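Local coordinates for ABC transporter substrate-binding protein (Bradyrhizobium japonicum, PDB 4I1D) that is a periplasmic solute-binding protein of an ABC transporter, here holding D-malate and possibly able to bind polyamines, at residues D41-I46 with Q73-K78; L233-G238 with T244-L249. One frame throughout, in Å; residues are numbered along the deposited sequence.

Interaction 1: residues D41-I46 with Q73-K78; sequences DAWPAI and QGLIEK. With SO4 (sulfate ion), chain I.
Trp43 meets Leu75 and Ile76 with the far end of its six-membered ring. CD1 of Leu75 lies at the ring edge, near its plane, 4.0 Å from CZ3 of Trp43. CG2 of Ile76 approaches CH2 of Trp43 obliquely, at 3.8 Å. Ile76 has CG1 between its backbone N and carbonyl carbon (chi1 54°), which leaves CG2 to meet the indole. Ile46, one helical turn after Trp43, sets its CD1 over the centre of one indole face, and its CG2 packs 4.2 Å from CB of Leu75. Between the two segments the touches are apolar. NE1 of Trp43 is hydrogen-bonded to Thr62, and Tyr66 meets the same ring with its plane inclined. Gln73 NE2 makes a weak hydrogen bond of 3.5 Å to O2 of a sulfate, probably from the crystallisation liquor, which Lys47 NZ also holds. Just ahead of the helix, Asp41 OD1 accepts a nearly straight capping bond of 3.1 Å from Trp43 N, met from above the carboxylate plane. Gly74, with positive phi, is the C-prime residue of a Schellman motif that ends helix 64-72. Helix 43-51 packs on the chain just after that motif, in a lobe of the periplasmic binding protein fold.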
loop_
_atom_site.group_PDB
_atom_site.type_symbol
_atom_site.label_atom_id
_atom_site.label_comp_id
_atom_site.label_asym_id
_atom_site.label_seq_id
_atom_site.Cartn_x
_atom_site.Cartn_y
_atom_site.Cartn_z
ATOM N N ASP A 41 -3.218 1.919 -28.849
ATOM C CA ASP A 41 -2.101 0.981 -28.891
ATOM C C ASP A 41 -2.630 -0.443 -28.978
ATOM O O ASP A 41 -3.244 -0.955 -28.041
ATOM C CB ASP A 41 -1.204 1.146 -27.657
ATOM C CG ASP A 41 -0.110 0.082 -27.573
ATOM O OD1 ASP A 41 0.181 -0.566 -28.604
ATOM O OD2 ASP A 41 0.465 -0.099 -26.475
ATOM N N ALA A 42 -2.365 -1.089 -30.105
ATOM C CA ALA A 42 -2.964 -2.384 -30.390
ATOM C C ALA A 42 -2.249 -3.555 -29.730
ATOM O O ALA A 42 -2.802 -4.644 -29.636
ATOM C CB ALA A 42 -3.016 -2.598 -31.877
ATOM N N TRP A 43 -1.021 -3.353 -29.277
ATOM C CA TRP A 43 -0.198 -4.521 -28.976
ATOM C C TRP A 43 -0.584 -5.354 -27.754
ATOM O O TRP A 43 -0.613 -6.584 -27.833
ATOM C CB TRP A 43 1.297 -4.209 -29.125
ATOM C CG TRP A 43 1.560 -4.109 -30.591
ATOM C CD1 TRP A 43 1.440 -2.994 -31.370
ATOM C CD2 TRP A 43 1.867 -5.191 -31.484
ATOM N NE1 TRP A 43 1.701 -3.304 -32.686
ATOM C CE2 TRP A 43 1.965 -4.645 -32.784
ATOM C CE3 TRP A 43 2.096 -6.562 -31.306
ATOM C CZ2 TRP A 43 2.283 -5.425 -33.904
ATOM C CZ3 TRP A 43 2.408 -7.336 -32.422
ATOM C CH2 TRP A 43 2.500 -6.763 -33.703
ATOM N N PRO A 44 -0.938 -4.700 -26.643
ATOM C CA PRO A 44 -1.405 -5.547 -25.540
ATOM C C PRO A 44 -2.570 -6.437 -25.977
ATOM O O PRO A 44 -2.636 -7.601 -25.579
ATOM C CB PRO A 44 -1.849 -4.529 -24.483
ATOM C CG PRO A 44 -0.979 -3.328 -24.749
ATOM C CD PRO A 44 -0.857 -3.279 -26.263
ATOM N N ALA A 45 -3.458 -5.903 -26.814
ATOM C CA ALA A 45 -4.620 -6.658 -27.260
ATOM C C ALA A 45 -4.223 -7.762 -28.237
ATOM O O ALA A 45 -4.748 -8.874 -28.184
ATOM C CB ALA A 45 -5.651 -5.731 -27.889
ATOM N N ILE A 46 -3.303 -7.448 -29.138
ATOM C CA ILE A 46 -2.819 -8.440 -30.084
ATOM C C ILE A 46 -2.229 -9.629 -29.325
ATOM O O ILE A 46 -2.484 -10.783 -29.675
ATOM C CB ILE A 46 -1.776 -7.846 -31.043
ATOM C CG1 ILE A 46 -2.461 -6.952 -32.080
ATOM C CG2 ILE A 46 -1.011 -8.939 -31.756
ATOM C CD1 ILE A 46 -1.477 -6.057 -32.828
ATOM N N GLN A 73 8.090 -12.222 -32.262
ATOM C CA GLN A 73 7.508 -12.950 -31.137
ATOM C C GLN A 73 6.415 -13.941 -31.565
ATOM O O GLN A 73 5.712 -14.507 -30.726
ATOM C CB GLN A 73 6.976 -11.975 -30.083
ATOM C CG GLN A 73 8.056 -11.165 -29.369
ATOM C CD GLN A 73 7.480 -10.186 -28.358
ATOM O OE1 GLN A 73 6.352 -10.350 -27.888
ATOM N NE2 GLN A 73 8.252 -9.159 -28.021
ATOM N N GLY A 74 6.282 -14.151 -32.872
ATOM C CA GLY A 74 5.284 -15.066 -33.404
ATOM C C GLY A 74 3.839 -14.573 -33.315
ATOM O O GLY A 74 2.908 -15.379 -33.294
ATOM N N LEU A 75 3.642 -13.258 -33.279
ATOM C CA LEU A 75 2.303 -12.702 -33.080
ATOM C C LEU A 75 1.624 -12.294 -34.376
ATOM O O LEU A 75 0.406 -12.133 -34.415
ATOM C CB LEU A 75 2.344 -11.501 -32.139
ATOM C CG LEU A 75 2.708 -11.750 -30.679
ATOM C CD1 LEU A 75 3.213 -10.451 -30.053
ATOM C CD2 LEU A 75 1.530 -12.309 -29.906
ATOM N N ILE A 76 2.405 -12.111 -35.432
ATOM C CA ILE A 76 1.834 -11.776 -36.732
ATOM C C ILE A 76 2.391 -12.685 -37.825
ATOM O O ILE A 76 3.462 -13.279 -37.672
ATOM C CB ILE A 76 2.048 -10.287 -37.098
ATOM C CG1 ILE A 76 3.522 -9.915 -37.004
ATOM C CG2 ILE A 76 1.229 -9.374 -36.176
ATOM C CD1 ILE A 76 3.812 -8.500 -37.482
ATOM N N GLU A 77 1.656 -12.782 -38.925
ATOM C CA GLU A 77 1.971 -13.743 -39.976
ATOM C C GLU A 77 3.215 -13.370 -40.761
ATOM O O GLU A 77 3.442 -12.198 -41.063
ATOM C CB GLU A 77 0.788 -13.893 -40.943
ATOM C CG GLU A 77 -0.457 -14.537 -40.344
ATOM C CD GLU A 77 -0.395 -16.052 -40.341
ATOM O OE1 GLU A 77 0.502 -16.609 -41.009
ATOM O OE2 GLU A 77 -1.246 -16.685 -39.673
ATOM N N LYS A 78 4.024 -14.375 -41.083
ATOM C CA LYS A 78 5.071 -14.206 -42.074
ATOM C C LYS A 78 4.354 -14.057 -43.405
ATOM O O LYS A 78 3.591 -14.929 -43.795
ATOM C CB LYS A 78 5.981 -15.430 -42.096
ATOM C CG LYS A 78 7.476 -15.109 -42.062
ATOM C CD LYS A 78 8.282 -16.344 -41.661
ATOM C CE LYS A 78 7.711 -16.974 -40.384
ATOM N NZ LYS A 78 8.264 -18.333 -40.088
HETATM S S SO4 I . 7.136 -6.305 -24.943
HETATM O O1 SO4 I . 5.789 -5.785 -24.717
HETATM O O2 SO4 I . 7.097 -7.764 -25.059
HETATM O O3 SO4 I . 7.672 -5.729 -26.178
HETATM O O4 SO4 I . 7.983 -5.934 -23.812
#

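Interaction 2: residues L233-G238 with T244-L249; sequences LCILKG and TAVKFL
Leu249 reaches across to Leu233 and Ile235 with one methyl for each. Its CD1 lies 4.0 Å from CB of Leu233, and its CD2 lies 3.9 Å from CD1 of Ile235. Its chi1 of -120° is off the staggered values, and with this turn its two methyls reach one strand residue each. The side chains of Leu233 and Leu249 lie alongside one another, pointing opposite ways, while Ile235 crosses Leu249 at a slant. Ile235 is extended, with CG1 anti to the carbonyl carbon (chi1 -60°) and CD1 stretched out beyond CG1, and this carries CD1 out to the helix. There CD1 of Ile235 touches CB of Ala245 at 4.1 Å and CG2 of Val246 at 4.0 Å. The Val246 side chain crosses that of Ile235 at about a right angle. The end of strand 219-235 and helix 242-252 run nearly antiparallel, with 168° between their segment axes and 9.4 Å at closest approach. This is a helix packed on the face of a sheet, as in the alpha/beta lobes of periplasmic binding proteins. An alanine in place of Leu249 would probably open a gap between Leu233 and Ile235 and leave the end of Ile235 freer to turn. Cys234 points away from the helix and touches Ile76 instead. Phe248 adds a looser touch: its CE1 lies 4.3 Å from CD1 of Leu233, at an oblique approach to the ring. Beyond the two segments, Phe7 of strand 4-9 meets the Phe248 ring, and Val59 of strand 59-63 packs on both Ala245 and Leu249.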
loop_
_atom_site.group_PDB
_atom_site.type_symbol
_atom_site.label_atom_id
_atom_site.label_comp_id
_atom_site.label_asym_id
_atom_site.label_seq_id
_atom_site.Cartn_x
_atom_site.Cartn_y
_atom_site.Cartn_z
ATOM N N LEU A 233 0.971 -2.303 -42.330
ATOM C CA LEU A 233 -0.101 -3.272 -42.166
ATOM C C LEU A 233 0.509 -4.643 -41.914
ATOM O O LEU A 233 1.515 -5.001 -42.535
ATOM C CB LEU A 233 -0.955 -3.322 -43.422
ATOM C CG LEU A 233 -1.571 -2.005 -43.891
ATOM C CD1 LEU A 233 -2.502 -2.283 -45.051
ATOM C CD2 LEU A 233 -2.328 -1.336 -42.752
ATOM N N CYS A 234 -0.101 -5.394 -40.999
ATOM C CA CYS A 234 0.293 -6.770 -40.699
ATOM C C CYS A 234 -0.966 -7.546 -40.351
ATOM O O CYS A 234 -2.017 -6.952 -40.111
ATOM C CB CYS A 234 1.258 -6.818 -39.522
ATOM S SG CYS A 234 0.589 -6.009 -38.035
ATOM N N ILE A 235 -0.854 -8.869 -40.318
ATOM C CA ILE A 235 -1.999 -9.746 -40.157
ATOM C C ILE A 235 -1.759 -10.584 -38.927
ATOM O O ILE A 235 -0.666 -11.124 -38.758
ATOM C CB ILE A 235 -2.139 -10.680 -41.372
ATOM C CG1 ILE A 235 -2.337 -9.865 -42.650
ATOM C CG2 ILE A 235 -3.268 -11.687 -41.166
ATOM C CD1 ILE A 235 -2.359 -10.714 -43.918
ATOM N N LEU A 236 -2.763 -10.698 -38.062
ATOM C CA LEU A 236 -2.583 -11.453 -36.824
ATOM C C LEU A 236 -2.362 -12.926 -37.110
ATOM O O LEU A 236 -2.988 -13.497 -38.003
ATOM C CB LEU A 236 -3.755 -11.263 -35.855
ATOM C CG LEU A 236 -3.689 -9.994 -34.996
ATOM C CD1 LEU A 236 -4.041 -8.806 -35.830
ATOM C CD2 LEU A 236 -4.617 -10.077 -33.799
ATOM N N LYS A 237 -1.447 -13.535 -36.367
ATOM C CA LYS A 237 -1.278 -14.979 -36.426
ATOM C C LYS A 237 -2.593 -15.628 -35.976
ATOM O O LYS A 237 -3.110 -15.319 -34.904
ATOM C CB LYS A 237 -0.125 -15.409 -35.517
ATOM C CG LYS A 237 0.578 -16.683 -35.950
ATOM C CD LYS A 237 1.294 -16.485 -37.276
ATOM C CE LYS A 237 2.105 -17.714 -37.655
ATOM N NZ LYS A 237 3.190 -17.989 -36.668
ATOM N N GLY A 238 -3.147 -16.507 -36.802
ATOM C CA GLY A 238 -4.410 -17.148 -36.472
ATOM C C GLY A 238 -5.636 -16.313 -36.819
ATOM O O GLY A 238 -6.743 -16.596 -36.357
ATOM N N THR A 244 -8.682 -13.777 -47.087
ATOM C CA THR A 244 -9.248 -12.487 -47.460
ATOM C C THR A 244 -8.298 -11.355 -47.056
ATOM O O THR A 244 -8.097 -10.393 -47.802
ATOM C CB THR A 244 -10.607 -12.254 -46.793
ATOM O OG1 THR A 244 -11.461 -13.373 -47.048
ATOM C CG2 THR A 244 -11.257 -10.985 -47.331
ATOM N N ALA A 245 -7.696 -11.481 -45.881
ATOM C CA ALA A 245 -6.833 -10.422 -45.388
ATOM C C ALA A 245 -5.608 -10.248 -46.279
ATOM O O ALA A 245 -5.125 -9.129 -46.470
ATOM C CB ALA A 245 -6.422 -10.687 -43.946
ATOM N N VAL A 246 -5.101 -11.353 -46.819
ATOM C CA VAL A 246 -3.948 -11.270 -47.707
ATOM C C VAL A 246 -4.343 -10.487 -48.956
ATOM O O VAL A 246 -3.609 -9.606 -49.405
ATOM C CB VAL A 246 -3.392 -12.665 -48.083
ATOM C CG1 VAL A 246 -2.230 -12.533 -49.063
ATOM C CG2 VAL A 246 -2.945 -13.413 -46.827
ATOM N N LYS A 247 -5.523 -10.793 -49.487
ATOM C CA LYS A 247 -6.052 -10.088 -50.654
ATOM C C LYS A 247 -6.239 -8.593 -50.398
ATOM O O LYS A 247 -5.926 -7.768 -51.257
ATOM C CB LYS A 247 -7.367 -10.718 -51.121
ATOM C CG LYS A 247 -7.214 -12.137 -51.638
ATOM C CD LYS A 247 -8.574 -12.770 -51.912
ATOM C CE LYS A 247 -8.433 -14.178 -52.487
ATOM N NZ LYS A 247 -9.734 -14.912 -52.501
ATOM N N PHE A 248 -6.743 -8.245 -49.218
ATOM C CA PHE A 248 -6.926 -6.842 -48.871
ATOM C C PHE A 248 -5.593 -6.102 -48.811
ATOM O O PHE A 248 -5.484 -4.956 -49.241
ATOM C CB PHE A 248 -7.648 -6.694 -47.533
ATOM C CG PHE A 248 -7.503 -5.332 -46.931
ATOM C CD1 PHE A 248 -6.613 -5.110 -45.891
ATOM C CD2 PHE A 248 -8.230 -4.263 -47.429
ATOM C CE1 PHE A 248 -6.471 -3.850 -45.338
ATOM C CE2 PHE A 248 -8.087 -3.001 -46.882
ATOM C CZ PHE A 248 -7.203 -2.793 -45.836
ATOM N N LEU A 249 -4.582 -6.760 -48.268
ATOM C CA LEU A 249 -3.268 -6.149 -48.138
ATOM C C LEU A 249 -2.779 -5.707 -49.505
ATOM O O LEU A 249 -2.168 -4.654 -49.654
ATOM C CB LEU A 249 -2.273 -7.138 -47.535
ATOM C CG LEU A 249 -1.642 -6.680 -46.228
ATOM C CD1 LEU A 249 -2.728 -6.391 -45.206
ATOM C CD2 LEU A 249 -0.666 -7.724 -45.710
#

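Interactions 1 and 2 are neighbours in one lobe, with centres 12 Å apart. Their link is mainly backbone. Glu77 N lies 2.9 Å from Ile235 O and Leu75 O lies 3.0 Å from Lys237 N, both probable hydrogen bonds. Residues 73-78 therefore run beside residues 233-238, and each packs on a different helix: 43-51 for the first, 242-252 for the second. Strand 59-63 touches both contacts, through Val60 at Ile46 and Val59 at Leu249. Both contacts lie away from the malate site. In interaction 1 the Trp43 side chain is about 13 Å from the bound D-malate and about 3 Å from an acetate ion, probably from the crystallisation liquor.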